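Local structure of 3-oxo-glucose-6-phosphate:glutamate aminotransferase (Bacillus subtilis subsp. subtilis, 4K2M) at residues 8-12 against 13-17; 108-111 against 112-116. The protein catalyses the reversible pyridoxal phosphate-dependent transfer of an amino group from glutamate to 3-dehydro-glucose 6-phosphate, giving kanosamine 6-phosphate for antibiotic biosynthesis. All coordinates share one frame; numbering follows the deposited sequence.

Contact 1: residues 8-12 against 13-17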
ATOM      1  N   LYS A   8     -17.825  31.944   7.108  1.00 18.76           N
ATOM      2  CA  LYS A   8     -17.529  30.641   7.694  1.00 18.88           C
ATOM      3  C   LYS A   8     -16.276  30.103   7.025  1.00 21.37           C
ATOM      4  O   LYS A   8     -16.270  29.886   5.805  1.00 27.70           O
ATOM      5  CB  LYS A   8     -18.680  29.666   7.453  1.00 26.04           C
ATOM      6  CG  LYS A   8     -19.998  30.077   8.099  1.00 34.86           C
ATOM      7  CD  LYS A   8     -19.942  29.847   9.598  1.00 35.91           C
ATOM      8  CE  LYS A   8     -20.528  31.022  10.361  1.00 44.36           C
ATOM      9  NZ  LYS A   8     -22.007  31.201  10.184  1.00 37.41           N
ATOM     10  N   ILE A   9     -15.222  29.885   7.805  1.00 19.76           N
ATOM     11  CA  ILE A   9     -14.016  29.280   7.250  1.00 19.20           C
ATOM     12  C   ILE A   9     -14.070  27.769   7.426  1.00 19.48           C
ATOM     13  O   ILE A   9     -13.782  27.250   8.506  1.00 19.42           O
ATOM     14  CB  ILE A   9     -12.743  29.847   7.880  1.00 24.11           C
ATOM     15  CG1 ILE A   9     -12.682  31.357   7.656  1.00 22.17           C
ATOM     16  CG2 ILE A   9     -11.511  29.177   7.295  1.00 19.80           C
ATOM     17  CD1 ILE A   9     -11.610  32.055   8.474  1.00 25.56           C
ATOM     18  N   SER A  10     -14.453  27.072   6.356  1.00 18.46           N
ATOM     19  CA  SER A  10     -14.512  25.612   6.360  1.00 20.69           C
ATOM     20  C   SER A  10     -13.271  25.049   5.693  1.00 27.00           C
ATOM     21  O   SER A  10     -12.950  23.863   5.846  1.00 21.56           O
ATOM     22  CB  SER A  10     -15.722  25.142   5.579  1.00 23.13           C
ATOM     23  OG  SER A  10     -15.655  25.649   4.263  1.00 18.44           O
ATOM     24  N   GLY A  11     -12.592  25.897   4.922  1.00 20.55           N
ATOM     25  CA  GLY A  11     -11.442  25.480   4.138  1.00 21.03           C
ATOM     26  C   GLY A  11     -11.839  24.914   2.784  1.00 18.19           C
ATOM     27  O   GLY A  11     -10.967  24.517   1.998  1.00 17.97           O
ATOM     28  N   LYS A  12     -13.144  24.867   2.507  1.00 15.81           N
ATOM     29  CA  LYS A  12     -13.630  24.325   1.244  1.00 13.74           C
ATOM     30  C   LYS A  12     -13.566  25.392   0.153  1.00 13.99           C
ATOM     31  O   LYS A  12     -13.398  26.586   0.434  1.00 16.64           O
ATOM     32  CB  LYS A  12     -15.048  23.757   1.391  1.00 16.38           C
ATOM     33  CG  LYS A  12     -15.176  22.750   2.540  1.00 25.76           C
ATOM     34  CD  LYS A  12     -15.641  21.394   2.076  1.00 39.37           C
ATOM     35  CE  LYS A  12     -15.279  20.318   3.099  1.00 32.68           C
ATOM     36  NZ  LYS A  12     -15.974  20.501   4.405  1.00 46.50           N
ATOM     37  N   SER A  13     -13.705  24.960  -1.093  1.00 13.13           N
ATOM     38  CA  SER A  13     -13.389  25.820  -2.216  1.00 13.33           C
ATOM     39  C   SER A  13     -14.285  27.059  -2.305  1.00 14.87           C
ATOM     40  O   SER A  13     -13.800  28.176  -2.542  1.00 17.04           O
ATOM     41  CB  SER A  13     -13.412  25.014  -3.519  1.00 12.61           C
ATOM     42  OG  SER A  13     -14.704  24.500  -3.794  1.00 13.89           O
ATOM     43  N   LYS A  14     -15.583  26.881  -2.107  1.00 15.93           N
ATOM     44  CA  LYS A  14     -16.487  28.012  -2.237  1.00 17.29           C
ATOM     45  C   LYS A  14     -16.234  29.011  -1.112  1.00 19.32           C
ATOM     46  O   LYS A  14     -16.142  30.232  -1.338  1.00 19.44           O
ATOM     47  CB  LYS A  14     -17.944  27.550  -2.224  1.00 19.05           C
ATOM     48  CG  LYS A  14     -18.924  28.702  -2.407  1.00 28.14           C
ATOM     49  CD  LYS A  14     -20.341  28.189  -2.562  1.00 33.46           C
ATOM     50  CE  LYS A  14     -21.295  29.349  -2.783  1.00 48.20           C
ATOM     51  NZ  LYS A  14     -22.629  29.094  -2.174  1.00 67.64           N
ATOM     52  N   GLU A  15     -16.082  28.498   0.102  1.00 15.15           N
ATOM     53  CA  GLU A  15     -15.825  29.370   1.229  1.00 21.06           C
ATOM     54  C   GLU A  15     -14.464  30.060   1.103  1.00 21.34           C
ATOM     55  O   GLU A  15     -14.303  31.195   1.535  1.00 17.91           O
ATOM     56  CB  GLU A  15     -15.941  28.592   2.542  1.00 20.34           C
ATOM     57  CG  GLU A  15     -17.332  27.974   2.771  1.00 25.78           C
ATOM     58  CD  GLU A  15     -17.486  26.562   2.184  1.00 40.15           C
ATOM     59  OE1 GLU A  15     -17.740  25.614   2.968  1.00 44.73           O
ATOM     60  OE2 GLU A  15     -17.371  26.389   0.946  1.00 37.50           O
ATOM     61  N   ASN A  16     -13.483  29.390   0.501  1.00 15.11           N
ATOM     62  CA  ASN A  16     -12.170  30.005   0.344  1.00 13.91           C
ATOM     63  C   ASN A  16     -12.210  31.214  -0.575  1.00 14.43           C
ATOM     64  O   ASN A  16     -11.397  32.126  -0.428  1.00 14.61           O
ATOM     65  CB  ASN A  16     -11.133  28.991  -0.167  1.00 16.10           C
ATOM     66  CG  ASN A  16     -10.589  28.102   0.924  1.00 17.48           C
ATOM     67  OD1 ASN A  16     -10.788  28.354   2.125  1.00 20.15           O
ATOM     68  ND2 ASN A  16      -9.849  27.073   0.519  1.00 18.34           N
ATOM     69  N   MET A  17     -13.135  31.219  -1.529  1.00 14.29           N
ATOM     70  CA  MET A  17     -13.255  32.360  -2.445  1.00 19.54           C
ATOM     71  C   MET A  17     -13.690  33.596  -1.691  1.00 20.76           C
ATOM     72  O   MET A  17     -13.238  34.700  -1.980  1.00 17.85           O
ATOM     73  CB  MET A  17     -14.293  32.112  -3.531  1.00 17.01           C
ATOM     74  CG  MET A  17     -13.722  31.659  -4.833  1.00 43.84           C
ATOM     75  SD  MET A  17     -12.524  32.798  -5.561  1.00 31.50           S
ATOM     76  CE  MET A  17     -12.166  31.648  -6.881  1.00 32.76           C
TER
HETATM   77  O   HOH W   1     -14.161  31.087   4.400  1.00 22.26           O
HETATM   78  O   HOH W   2     -12.833  28.652   3.943  1.00 21.30           O
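The Glu15 carboxylate lies between two side chains of the preceding turn: its OE1 meets the Ser10 hydroxyl, while OE2 lies 3.5 Å from CB of Lys12 and is hydrogen-bonded to Thr232 OG1. Ser10 OG donates to Glu15 OE1 over a very short 2.5 Å. The second flat group, the Asn16 amide, faces Gly11, its ND2 placed 3.2 Å from O of Gly11. Its OD1 accepts from a water that in turn receives the backbone N-H of Gly11.

These groups close the strand-to-helix corner of a beta-alpha-beta unit, in which strand 7-9 leads into helix 13-24 and then to the parallel strand 32-34. The corner contains an ST turn: Ser10 OG, set between its own N and carbonyl carbon (chi1 58°), accepts from Lys12 N at 3.2 Å. One hydroxyl thus ties the turn to the first helical turn. Lys12 occupies the N-cap position, and its O receives Asn16 N at 2.8 Å with an N-H...O angle of 146°. A second water donates to both Lys8 O and Glu15 O, linking the strand end to the helix. The Lys12 chain starts alongside Glu15, pointing the same way, but its ammonium continues to Tyr115 of helix 103-116.

Contact 2: residues 108-111 against 112-116; sequences FEKV and LSTYL
Helix 103-116 brings Phe108 and Leu112 together one turn apart, a classic i to i+4 pairing on its buried side. CD1 of Leu112 rests over one face of the Phe108 ring in a CH-pi contact, 3.8 Å from the ring centroid and 25° off the normal. It is displaced toward the rim, with ring atom CE2 of Phe108 the closest to CD1 of Leu112 at 3.5 Å. Leu112 CG stands anti to the carbonyl carbon (chi1 -72°), which swings the branch back along the helix to the ring. Phe108 also meets Phe245 edge-to-face and packs on Ala302 and Leu306 of helix 299-308.

In this enzyme of aspartate aminotransferase fold, the helix leads into strand 120-124, an outermost strand of the chain's large mixed sheet. Leu112 and Ser113 touch Val121 there; Ser113 OG bonds Lys118 O, and Glu109 OE2 takes the N-H of Ala123. Regular i to i+4 backbone bonds link the two halves of the segment, from Leu112 N to Phe108 O, at 3.0 Å, through Tyr115 N to Val111 O. Towards solvent, the bent Lys110 chain runs obliquely past Thr114, its CE 3.5 Å from Thr114 OG1. The Phe108 side chain lies about 10 Å from that of Ser244, which binds pyridoxal phosphate.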
ATOM      1  N   PHE A 108      -8.945   8.651  11.809  1.00 16.09           N
ATOM      2  CA  PHE A 108      -8.719   9.349  10.543  1.00 17.71           C
ATOM      3  C   PHE A 108      -9.967   9.226   9.662  1.00 18.52           C
ATOM      4  O   PHE A 108     -10.416  10.204   9.039  1.00 15.71           O
ATOM      5  CB  PHE A 108      -7.474   8.776   9.847  1.00 17.68           C
ATOM      6  CG  PHE A 108      -7.129   9.456   8.551  1.00 15.81           C
ATOM      7  CD1 PHE A 108      -6.827  10.816   8.516  1.00 18.15           C
ATOM      8  CD2 PHE A 108      -7.098   8.740   7.372  1.00 15.47           C
ATOM      9  CE1 PHE A 108      -6.497  11.436   7.310  1.00 20.95           C
ATOM     10  CE2 PHE A 108      -6.772   9.355   6.155  1.00 21.35           C
ATOM     11  CZ  PHE A 108      -6.464  10.699   6.127  1.00 19.35           C
ATOM     12  N   GLU A 109     -10.562   8.035   9.635  1.00 13.40           N
ATOM     13  CA  GLU A 109     -11.795   7.859   8.856  1.00 14.81           C
ATOM     14  C   GLU A 109     -12.923   8.723   9.411  1.00 17.64           C
ATOM     15  O   GLU A 109     -13.667   9.346   8.652  1.00 15.56           O
ATOM     16  CB  GLU A 109     -12.193   6.391   8.774  1.00 16.27           C
ATOM     17  CG  GLU A 109     -11.191   5.542   7.977  1.00 15.27           C
ATOM     18  CD  GLU A 109     -11.462   4.057   8.112  1.00 21.95           C
ATOM     19  OE1 GLU A 109     -11.995   3.650   9.174  1.00 23.80           O
ATOM     20  OE2 GLU A 109     -11.134   3.295   7.165  1.00 18.41           O
ATOM     21  N   LYS A 110     -13.029   8.787  10.737  1.00 16.79           N
ATOM     22  CA  LYS A 110     -14.022   9.646  11.374  1.00 19.19           C
ATOM     23  C   LYS A 110     -13.833  11.141  11.052  1.00 19.09           C
ATOM     24  O   LYS A 110     -14.798  11.862  10.769  1.00 20.30           O
ATOM     25  CB  LYS A 110     -14.022   9.424  12.895  1.00 18.24           C
ATOM     26  CG  LYS A 110     -15.101  10.220  13.607  1.00 34.98           C
ATOM     27  CD  LYS A 110     -16.452  10.034  12.912  1.00 47.20           C
ATOM     28  CE  LYS A 110     -17.401  11.185  13.223  1.00 57.42           C
ATOM     29  NZ  LYS A 110     -17.546  11.393  14.692  1.00 53.39           N
ATOM     30  N   VAL A 111     -12.594  11.613  11.079  1.00 15.41           N
ATOM     31  CA  VAL A 111     -12.317  13.010  10.745  1.00 15.50           C
ATOM     32  C   VAL A 111     -12.661  13.312   9.278  1.00 18.07           C
ATOM     33  O   VAL A 111     -13.226  14.366   8.943  1.00 15.03           O
ATOM     34  CB  VAL A 111     -10.837  13.342  11.029  1.00 22.16           C
ATOM     35  CG1 VAL A 111     -10.413  14.518  10.214  1.00 37.81           C
ATOM     36  CG2 VAL A 111     -10.630  13.628  12.509  1.00 23.08           C
ATOM     37  N   LEU A 112     -12.331  12.378   8.396  1.00 17.16           N
ATOM     38  CA  LEU A 112     -12.693  12.512   6.989  1.00 17.25           C
ATOM     39  C   LEU A 112     -14.199  12.503   6.786  1.00 16.69           C
ATOM     40  O   LEU A 112     -14.732  13.236   5.942  1.00 16.66           O
ATOM     41  CB  LEU A 112     -12.061  11.378   6.170  1.00 16.96           C
ATOM     42  CG  LEU A 112     -10.546  11.492   5.982  1.00 20.62           C
ATOM     43  CD1 LEU A 112     -10.023  10.225   5.293  1.00 20.95           C
ATOM     44  CD2 LEU A 112     -10.196  12.727   5.146  1.00 19.06           C
ATOM     45  N   SER A 113     -14.887  11.646   7.537  1.00 15.44           N
ATOM     46  CA  SER A 113     -16.343  11.528   7.448  1.00 13.91           C
ATOM     47  C   SER A 113     -16.991  12.871   7.758  1.00 16.75           C
ATOM     48  O   SER A 113     -17.883  13.327   7.045  1.00 18.14           O
ATOM     49  CB  SER A 113     -16.836  10.457   8.426  1.00 17.45           C
ATOM     50  OG  SER A 113     -18.233  10.553   8.639  1.00 25.86           O
ATOM     51  N   THR A 114     -16.506  13.511   8.811  1.00 14.94           N
ATOM     52  CA  THR A 114     -17.019  14.817   9.215  1.00 16.62           C
ATOM     53  C   THR A 114     -16.688  15.898   8.192  1.00 20.27           C
ATOM     54  O   THR A 114     -17.535  16.728   7.830  1.00 19.03           O
ATOM     55  CB  THR A 114     -16.465  15.213  10.579  1.00 21.08           C
ATOM     56  OG1 THR A 114     -16.848  14.221  11.540  1.00 21.10           O
ATOM     57  CG2 THR A 114     -16.996  16.585  11.008  1.00 30.97           C
ATOM     58  N   TYR A 115     -15.454  15.876   7.706  1.00 15.73           N
ATOM     59  CA  TYR A 115     -15.019  16.859   6.724  1.00 20.50           C
ATOM     60  C   TYR A 115     -15.790  16.742   5.418  1.00 17.89           C
ATOM     61  O   TYR A 115     -16.227  17.746   4.860  1.00 19.22           O
ATOM     62  CB  TYR A 115     -13.522  16.706   6.492  1.00 20.18           C
ATOM     63  CG  TYR A 115     -12.914  17.645   5.475  1.00 16.50           C
ATOM     64  CD1 TYR A 115     -12.709  18.992   5.769  1.00 20.63           C
ATOM     65  CD2 TYR A 115     -12.502  17.168   4.232  1.00 19.29           C
ATOM     66  CE1 TYR A 115     -12.120  19.846   4.843  1.00 22.98           C
ATOM     67  CE2 TYR A 115     -11.916  18.012   3.298  1.00 19.57           C
ATOM     68  CZ  TYR A 115     -11.725  19.342   3.609  1.00 17.49           C
ATOM     69  OH  TYR A 115     -11.137  20.177   2.687  1.00 20.18           O
ATOM     70  N   LEU A 116     -15.976  15.512   4.937  1.00 15.95           N
ATOM     71  CA  LEU A 116     -16.659  15.280   3.672  1.00 17.94           C
ATOM     72  C   LEU A 116     -18.181  15.298   3.783  1.00 21.43           C
ATOM     73  O   LEU A 116     -18.865  15.309   2.762  1.00 20.59           O
ATOM     74  CB  LEU A 116     -16.220  13.932   3.089  1.00 15.53           C
ATOM     75  CG  LEU A 116     -14.743  13.781   2.739  1.00 22.60           C
ATOM     76  CD1 LEU A 116     -14.423  12.326   2.373  1.00 19.40           C
ATOM     77  CD2 LEU A 116     -14.382  14.698   1.586  1.00 24.73           C
TER

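Followed from the N terminus, the chain meets contact 1 first, where strand 7-9 turns into helix 13-24 in the N-terminal domain. Contact 2 comes much later, inside helix 103-116 in the aminotransferase part of the chain. Both contacts are local: contact 1 closes the corner between strand and helix, contact 2 lies within one helix, so neither nests in nor crosses the other; they stand in series. Their centres are about 17 Å apart, yet the two regions touch: NZ of Lys12 lies 2.8 Å from O of Tyr115, a probable hydrogen bond, and makes a cation-pi contact with its ring. The N-terminal beta-alpha-beta corner is thereby tied to the C-terminal end of helix 103-116.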